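Local atomic coordinates of vaginolysin (Gardnerella vaginalis, PDB entry 5IMY), a protein that probably binds cholesterol in host cell membranes and lyses the cells by forming pores, as other cholesterol-dependent cytolysins do. Residues K21-S24 with L25-L29; W475-T478 with L479-R482. All blocks are in the same frame, centred on the assembly; numbering follows the deposited sequence.

The two contacts lie near the two ends of a long molecule, on opposite sides of the chain's centre, their own centres about 102 Å apart. Contact 1 comes first along the chain and is a single run of helix 22-30, packed beside helix 240-243 and the loop at 228-230. Contact 2 follows near the C-terminus, in the hairpin where strand 469-475 passes into strand 480-485 within the beta-sandwich domain. They share no sheet or helix and do not touch. In relatives the tip of that domain meets the membrane first, so contact 2 probably belongs to the membrane-facing end and contact 1 to the far one.

Contact 1: K21-S24 with L25-L29; sequences KKDS and LNNYL
Ser24 O is gripped by two amides of the next helical turn: Tyr28 N at 3.1 Å, with an N-H...O angle of 154°, and, by a weak, bent bond, Asn27 N at 3.2 Å. The turn before it is tied in the same i to i+4 manner, Lys21 O receiving Leu25 N, Lys22 O receiving Asn26 N at 3.0 Å and Asp23 O receiving Asn27 N, the regular bonding of an alpha helix close to its first turn. Two side-chain pairs, each four residues apart, follow this backbone. Lys22 and Asn26 run alongside, pointing the same way, and the aliphatic CG of Lys22 comes within 4.1 Å of Asn26 ND2. That ND2 is spoken for elsewhere: it bonds Ser228 OG, while Asn26 OD1 accepts the backbone N of Ala230, so the buried carboxamide is held at both ends and its rotation is fixed. Asp23 and Asn27 meet on the exposed side with carboxylate and amide planes nearly perpendicular, 86° apart. Asp23 CG stands anti to the backbone N (chi1 -151°) and Asn27 CG stands beside its own backbone N, which brings Asp23 OD2 to 3.5 Å from Asn27 ND2. Leu25 and Leu29 both pack on Leu242 of helix 240-243, and Tyr28 sends its OH to Val247 O. A disulfide between Cys18 and Cys236, seen in a structure of this protein, would join the chain just ahead of the helix to the region that Leu25 touches at Thr237. The chemistry is thus divided by face: Asn26, Tyr28 and the two leucines fasten the helix to residues 228-248, whereas the Asp23 carboxylate lies near the helix start, where the backbone dipoles would probably favour its negative charge.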
ATOM      1  N   LYS A  21     -36.033  23.908 -52.893  1.00 67.50           N
ATOM      2  CA  LYS A  21     -36.199  22.812 -51.946  1.00 64.26           C
ATOM      3  C   LYS A  21     -34.878  22.364 -51.324  1.00 66.82           C
ATOM      4  O   LYS A  21     -34.877  21.629 -50.331  1.00 58.88           O
ATOM      5  CB  LYS A  21     -36.908  21.660 -52.671  1.00 67.49           C
ATOM      6  CG  LYS A  21     -36.517  20.233 -52.300  1.00 71.17           C
ATOM      7  CD  LYS A  21     -36.940  19.261 -53.400  1.00 76.07           C
ATOM      8  CE  LYS A  21     -38.315  19.581 -53.982  1.00 82.95           C
ATOM      9  NZ  LYS A  21     -38.775  18.543 -54.940  1.00 73.07           N
ATOM     10  N   LYS A  22     -33.749  22.784 -51.901  1.00 57.18           N
ATOM     11  CA  LYS A  22     -32.483  22.685 -51.184  1.00 60.71           C
ATOM     12  C   LYS A  22     -32.599  23.341 -49.816  1.00 62.06           C
ATOM     13  O   LYS A  22     -31.988  22.880 -48.846  1.00 59.94           O
ATOM     14  CB  LYS A  22     -31.367  23.336 -52.008  1.00 55.80           C
ATOM     15  CG  LYS A  22     -30.049  23.595 -51.268  1.00 55.13           C
ATOM     16  CD  LYS A  22     -29.245  24.699 -51.945  1.00 55.62           C
ATOM     17  CE  LYS A  22     -27.886  24.213 -52.419  1.00 60.25           C
ATOM     18  NZ  LYS A  22     -28.002  23.183 -53.485  1.00 64.13           N
ATOM     19  N   ASP A  23     -33.381  24.420 -49.727  1.00 67.32           N
ATOM     20  CA  ASP A  23     -33.656  25.049 -48.441  1.00 68.23           C
ATOM     21  C   ASP A  23     -34.271  24.053 -47.464  1.00 59.65           C
ATOM     22  O   ASP A  23     -33.895  24.011 -46.286  1.00 54.97           O
ATOM     23  CB  ASP A  23     -34.590  26.242 -48.646  1.00 75.10           C
ATOM     24  CG  ASP A  23     -34.397  27.325 -47.607  1.00 93.58           C
ATOM     25  OD1 ASP A  23     -33.614  28.264 -47.868  1.00 97.19           O
ATOM     26  OD2 ASP A  23     -35.029  27.245 -46.533  1.00 84.11           O
ATOM     27  N   SER A  24     -35.217  23.237 -47.938  1.00 54.44           N
ATOM     28  CA  SER A  24     -35.919  22.315 -47.050  1.00 56.14           C
ATOM     29  C   SER A  24     -34.986  21.235 -46.517  1.00 56.07           C
ATOM     30  O   SER A  24     -35.032  20.898 -45.328  1.00 51.09           O
ATOM     31  CB  SER A  24     -37.106  21.686 -47.778  1.00 54.54           C
ATOM     32  OG  SER A  24     -38.324  22.281 -47.366  1.00 70.01           O
ATOM     33  N   LEU A  25     -34.135  20.674 -47.379  1.00 57.82           N
ATOM     34  CA  LEU A  25     -33.177  19.677 -46.917  1.00 53.72           C
ATOM     35  C   LEU A  25     -32.202  20.283 -45.918  1.00 51.30           C
ATOM     36  O   LEU A  25     -31.793  19.623 -44.957  1.00 43.14           O
ATOM     37  CB  LEU A  25     -32.424  19.084 -48.107  1.00 50.97           C
ATOM     38  CG  LEU A  25     -31.399  17.994 -47.786  1.00 54.74           C
ATOM     39  CD1 LEU A  25     -32.077  16.656 -47.583  1.00 52.20           C
ATOM     40  CD2 LEU A  25     -30.360  17.909 -48.882  1.00 58.55           C
ATOM     41  N   ASN A  26     -31.823  21.546 -46.127  1.00 49.52           N
ATOM     42  CA  ASN A  26     -30.899  22.208 -45.213  1.00 48.76           C
ATOM     43  C   ASN A  26     -31.511  22.376 -43.829  1.00 49.13           C
ATOM     44  O   ASN A  26     -30.816  22.253 -42.815  1.00 49.84           O
ATOM     45  CB  ASN A  26     -30.483  23.565 -45.780  1.00 43.33           C
ATOM     46  CG  ASN A  26     -29.178  23.504 -46.547  1.00 47.05           C
ATOM     47  OD1 ASN A  26     -28.353  22.620 -46.325  1.00 50.03           O
ATOM     48  ND2 ASN A  26     -28.978  24.457 -47.452  1.00 41.41           N
ATOM     49  N   ASN A  27     -32.812  22.665 -43.762  1.00 45.04           N
ATOM     50  CA  ASN A  27     -33.459  22.840 -42.465  1.00 48.52           C
ATOM     51  C   ASN A  27     -33.597  21.511 -41.736  1.00 45.77           C
ATOM     52  O   ASN A  27     -33.483  21.457 -40.507  1.00 51.34           O
ATOM     53  CB  ASN A  27     -34.827  23.499 -42.642  1.00 53.94           C
ATOM     54  CG  ASN A  27     -34.727  24.986 -42.921  1.00 49.55           C
ATOM     55  OD1 ASN A  27     -33.741  25.631 -42.568  1.00 55.16           O
ATOM     56  ND2 ASN A  27     -35.755  25.538 -43.552  1.00 57.56           N
ATOM     57  N   TYR A  28     -33.842  20.426 -42.474  1.00 42.48           N
ATOM     58  CA  TYR A  28     -33.982  19.122 -41.834  1.00 47.82           C
ATOM     59  C   TYR A  28     -32.664  18.663 -41.222  1.00 41.49           C
ATOM     60  O   TYR A  28     -32.643  18.152 -40.096  1.00 40.18           O
ATOM     61  CB  TYR A  28     -34.493  18.095 -42.843  1.00 41.44           C
ATOM     62  CG  TYR A  28     -34.558  16.689 -42.294  1.00 37.04           C
ATOM     63  CD1 TYR A  28     -35.508  16.338 -41.345  1.00 41.50           C
ATOM     64  CD2 TYR A  28     -33.672  15.712 -42.727  1.00 39.79           C
ATOM     65  CE1 TYR A  28     -35.571  15.055 -40.837  1.00 43.71           C
ATOM     66  CE2 TYR A  28     -33.728  14.424 -42.227  1.00 43.43           C
ATOM     67  CZ  TYR A  28     -34.680  14.102 -41.282  1.00 45.41           C
ATOM     68  OH  TYR A  28     -34.744  12.823 -40.779  1.00 44.28           O
ATOM     69  N   LEU A  29     -31.554  18.838 -41.942  1.00 38.18           N
ATOM     70  CA  LEU A  29     -30.262  18.409 -41.418  1.00 43.22           C
ATOM     71  C   LEU A  29     -29.776  19.323 -40.303  1.00 43.61           C
ATOM     72  O   LEU A  29     -29.092  18.863 -39.382  1.00 41.62           O
ATOM     73  CB  LEU A  29     -29.231  18.353 -42.546  1.00 34.72           C
ATOM     74  CG  LEU A  29     -29.583  17.463 -43.742  1.00 33.05           C
ATOM     75  CD1 LEU A  29     -28.441  17.453 -44.747  1.00 44.89           C
ATOM     76  CD2 LEU A  29     -29.923  16.045 -43.303  1.00 33.08           C
TER

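Contact 2: W475-T478 with L479-R482; sequences WGTT and LWPR
Arg482 CB lies 3.5 Å above the plane of the Trp475 indole, toward its rim, and makes a CH-pi contact 3.8 Å from the centroid of the six-membered ring. Farther out, CD passes 4.0 Å from Trp475 NE1. A bend at chi3 (-83°) then folds the chain back, bringing Arg482 NE to 3.1 Å from Trp475 NE1; both are donors, so this is a close approach without a hydrogen bond. The guanidinium ends obliquely to the indole, their planes 75° apart, with Arg482 NH2 3.7 Å from Trp475 NE1. Between their backbones, Trp475 N gives a bond of 2.7 Å to Arg482 O, and Arg482 N returns one to Trp475 O, an antiparallel hydrogen-bonded pair. Gly476 turns the corner opposite Pro481, where a CB would run into Trp480 O. Thr477 CG2 then touches the edge of the Trp480 ring at CE3, 3.7 Å away, both side chains pointing the same way. Thr478 and Leu479 form the turn and correspond to the Thr-Leu pair that relatives use to recognise cholesterol, consistent with a similar role here. Strand 469-475 is closed onto strand 480-485 by this hairpin: Gly476 shares backbone hydrogen bonding with Ala389 of strand 363-389, Tyr390 OH bonds Trp475 O, and Glu446, Thr448 and Arg456, between strands 440-443 and 460-464, flank the turn.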
ATOM      1  N   TRP A 475      40.297  -9.169  10.210  1.00 57.44           N
ATOM      2  CA  TRP A 475      41.410  -9.947  10.740  1.00 63.85           C
ATOM      3  C   TRP A 475      42.429  -8.975  11.332  1.00 67.84           C
ATOM      4  O   TRP A 475      42.094  -7.834  11.665  1.00 53.12           O
ATOM      5  CB  TRP A 475      41.997 -10.850   9.639  1.00 58.77           C
ATOM      6  CG  TRP A 475      42.766 -10.114   8.577  1.00 61.81           C
ATOM      7  CD1 TRP A 475      44.118  -9.931   8.526  1.00 68.33           C
ATOM      8  CD2 TRP A 475      42.231  -9.471   7.412  1.00 63.64           C
ATOM      9  NE1 TRP A 475      44.458  -9.213   7.406  1.00 74.03           N
ATOM     10  CE2 TRP A 475      43.318  -8.917   6.706  1.00 61.90           C
ATOM     11  CE3 TRP A 475      40.941  -9.307   6.899  1.00 61.61           C
ATOM     12  CZ2 TRP A 475      43.155  -8.212   5.514  1.00 53.23           C
ATOM     13  CZ3 TRP A 475      40.781  -8.606   5.715  1.00 64.40           C
ATOM     14  CH2 TRP A 475      41.882  -8.068   5.037  1.00 60.37           C
ATOM     15  N   GLY A 476      43.670  -9.427  11.467  1.00 70.25           N
ATOM     16  CA  GLY A 476      44.712  -8.612  12.058  1.00 59.12           C
ATOM     17  C   GLY A 476      44.727  -8.723  13.570  1.00 53.71           C
ATOM     18  O   GLY A 476      44.158  -9.641  14.169  1.00 51.10           O
ATOM     19  N   THR A 477      45.399  -7.761  14.195  1.00 51.86           N
ATOM     20  CA  THR A 477      45.512  -7.698  15.644  1.00 61.48           C
ATOM     21  C   THR A 477      44.895  -6.400  16.152  1.00 56.82           C
ATOM     22  O   THR A 477      44.607  -5.476  15.387  1.00 55.94           O
ATOM     23  CB  THR A 477      46.977  -7.817  16.091  1.00 61.86           C
ATOM     24  OG1 THR A 477      47.051  -7.760  17.520  1.00 61.66           O
ATOM     25  CG2 THR A 477      47.824  -6.705  15.492  1.00 49.51           C
ATOM     26  N   THR A 478      44.699  -6.343  17.473  1.00 52.54           N
ATOM     27  CA  THR A 478      43.926  -5.253  18.064  1.00 54.46           C
ATOM     28  C   THR A 478      44.533  -3.888  17.757  1.00 52.02           C
ATOM     29  O   THR A 478      43.803  -2.920  17.523  1.00 53.31           O
ATOM     30  CB  THR A 478      43.788  -5.451  19.579  1.00 52.20           C
ATOM     31  OG1 THR A 478      43.318  -4.238  20.181  1.00 56.12           O
ATOM     32  CG2 THR A 478      45.109  -5.863  20.232  1.00 52.21           C
ATOM     33  N   LEU A 479      45.863  -3.781  17.755  1.00 49.76           N
ATOM     34  CA  LEU A 479      46.487  -2.497  17.461  1.00 46.52           C
ATOM     35  C   LEU A 479      46.497  -2.174  15.972  1.00 46.60           C
ATOM     36  O   LEU A 479      46.563  -0.995  15.610  1.00 46.52           O
ATOM     37  CB  LEU A 479      47.917  -2.460  18.008  1.00 40.84           C
ATOM     38  CG  LEU A 479      48.066  -2.249  19.521  1.00 41.21           C
ATOM     39  CD1 LEU A 479      49.530  -2.318  19.923  1.00 41.01           C
ATOM     40  CD2 LEU A 479      47.463  -0.921  19.970  1.00 39.63           C
ATOM     41  N   TRP A 480      46.427  -3.183  15.105  1.00 47.19           N
ATOM     42  CA  TRP A 480      46.384  -2.977  13.656  1.00 47.72           C
ATOM     43  C   TRP A 480      45.330  -3.902  13.067  1.00 50.34           C
ATOM     44  O   TRP A 480      45.648  -4.955  12.499  1.00 51.15           O
ATOM     45  CB  TRP A 480      47.752  -3.230  13.020  1.00 47.50           C
ATOM     46  CG  TRP A 480      48.821  -2.304  13.507  1.00 44.27           C
ATOM     47  CD1 TRP A 480      49.123  -1.067  13.017  1.00 43.47           C
ATOM     48  CD2 TRP A 480      49.735  -2.544  14.581  1.00 36.02           C
ATOM     49  NE1 TRP A 480      50.168  -0.521  13.723  1.00 44.01           N
ATOM     50  CE2 TRP A 480      50.561  -1.409  14.688  1.00 41.42           C
ATOM     51  CE3 TRP A 480      49.935  -3.610  15.465  1.00 44.03           C
ATOM     52  CZ2 TRP A 480      51.571  -1.308  15.642  1.00 41.62           C
ATOM     53  CZ3 TRP A 480      50.936  -3.509  16.411  1.00 45.12           C
ATOM     54  CH2 TRP A 480      51.742  -2.367  16.493  1.00 42.59           C
ATOM     55  N   PRO A 481      44.057  -3.540  13.179  1.00 51.13           N
ATOM     56  CA  PRO A 481      43.000  -4.386  12.629  1.00 53.08           C
ATOM     57  C   PRO A 481      42.819  -4.141  11.139  1.00 48.75           C
ATOM     58  O   PRO A 481      43.160  -3.082  10.607  1.00 50.99           O
ATOM     59  CB  PRO A 481      41.759  -3.953  13.418  1.00 51.57           C
ATOM     60  CG  PRO A 481      42.045  -2.524  13.839  1.00 47.26           C
ATOM     61  CD  PRO A 481      43.521  -2.246  13.634  1.00 48.97           C
ATOM     62  N   ARG A 482      42.277  -5.151  10.465  1.00 53.61           N
ATOM     63  CA  ARG A 482      42.038  -5.066   9.033  1.00 60.46           C
ATOM     64  C   ARG A 482      40.682  -5.675   8.711  1.00 55.05           C
ATOM     65  O   ARG A 482      40.194  -6.559   9.419  1.00 53.47           O
ATOM     66  CB  ARG A 482      43.157  -5.756   8.238  1.00 59.66           C
ATOM     67  CG  ARG A 482      44.502  -5.046   8.377  1.00 62.04           C
ATOM     68  CD  ARG A 482      45.447  -5.330   7.218  1.00 67.21           C
ATOM     69  NE  ARG A 482      46.168  -6.589   7.380  1.00 84.82           N
ATOM     70  CZ  ARG A 482      47.247  -6.745   8.143  1.00 86.30           C
ATOM     71  NH1 ARG A 482      47.740  -5.723   8.833  1.00 82.18           N
ATOM     72  NH2 ARG A 482      47.835  -7.931   8.222  1.00 76.72           N
TER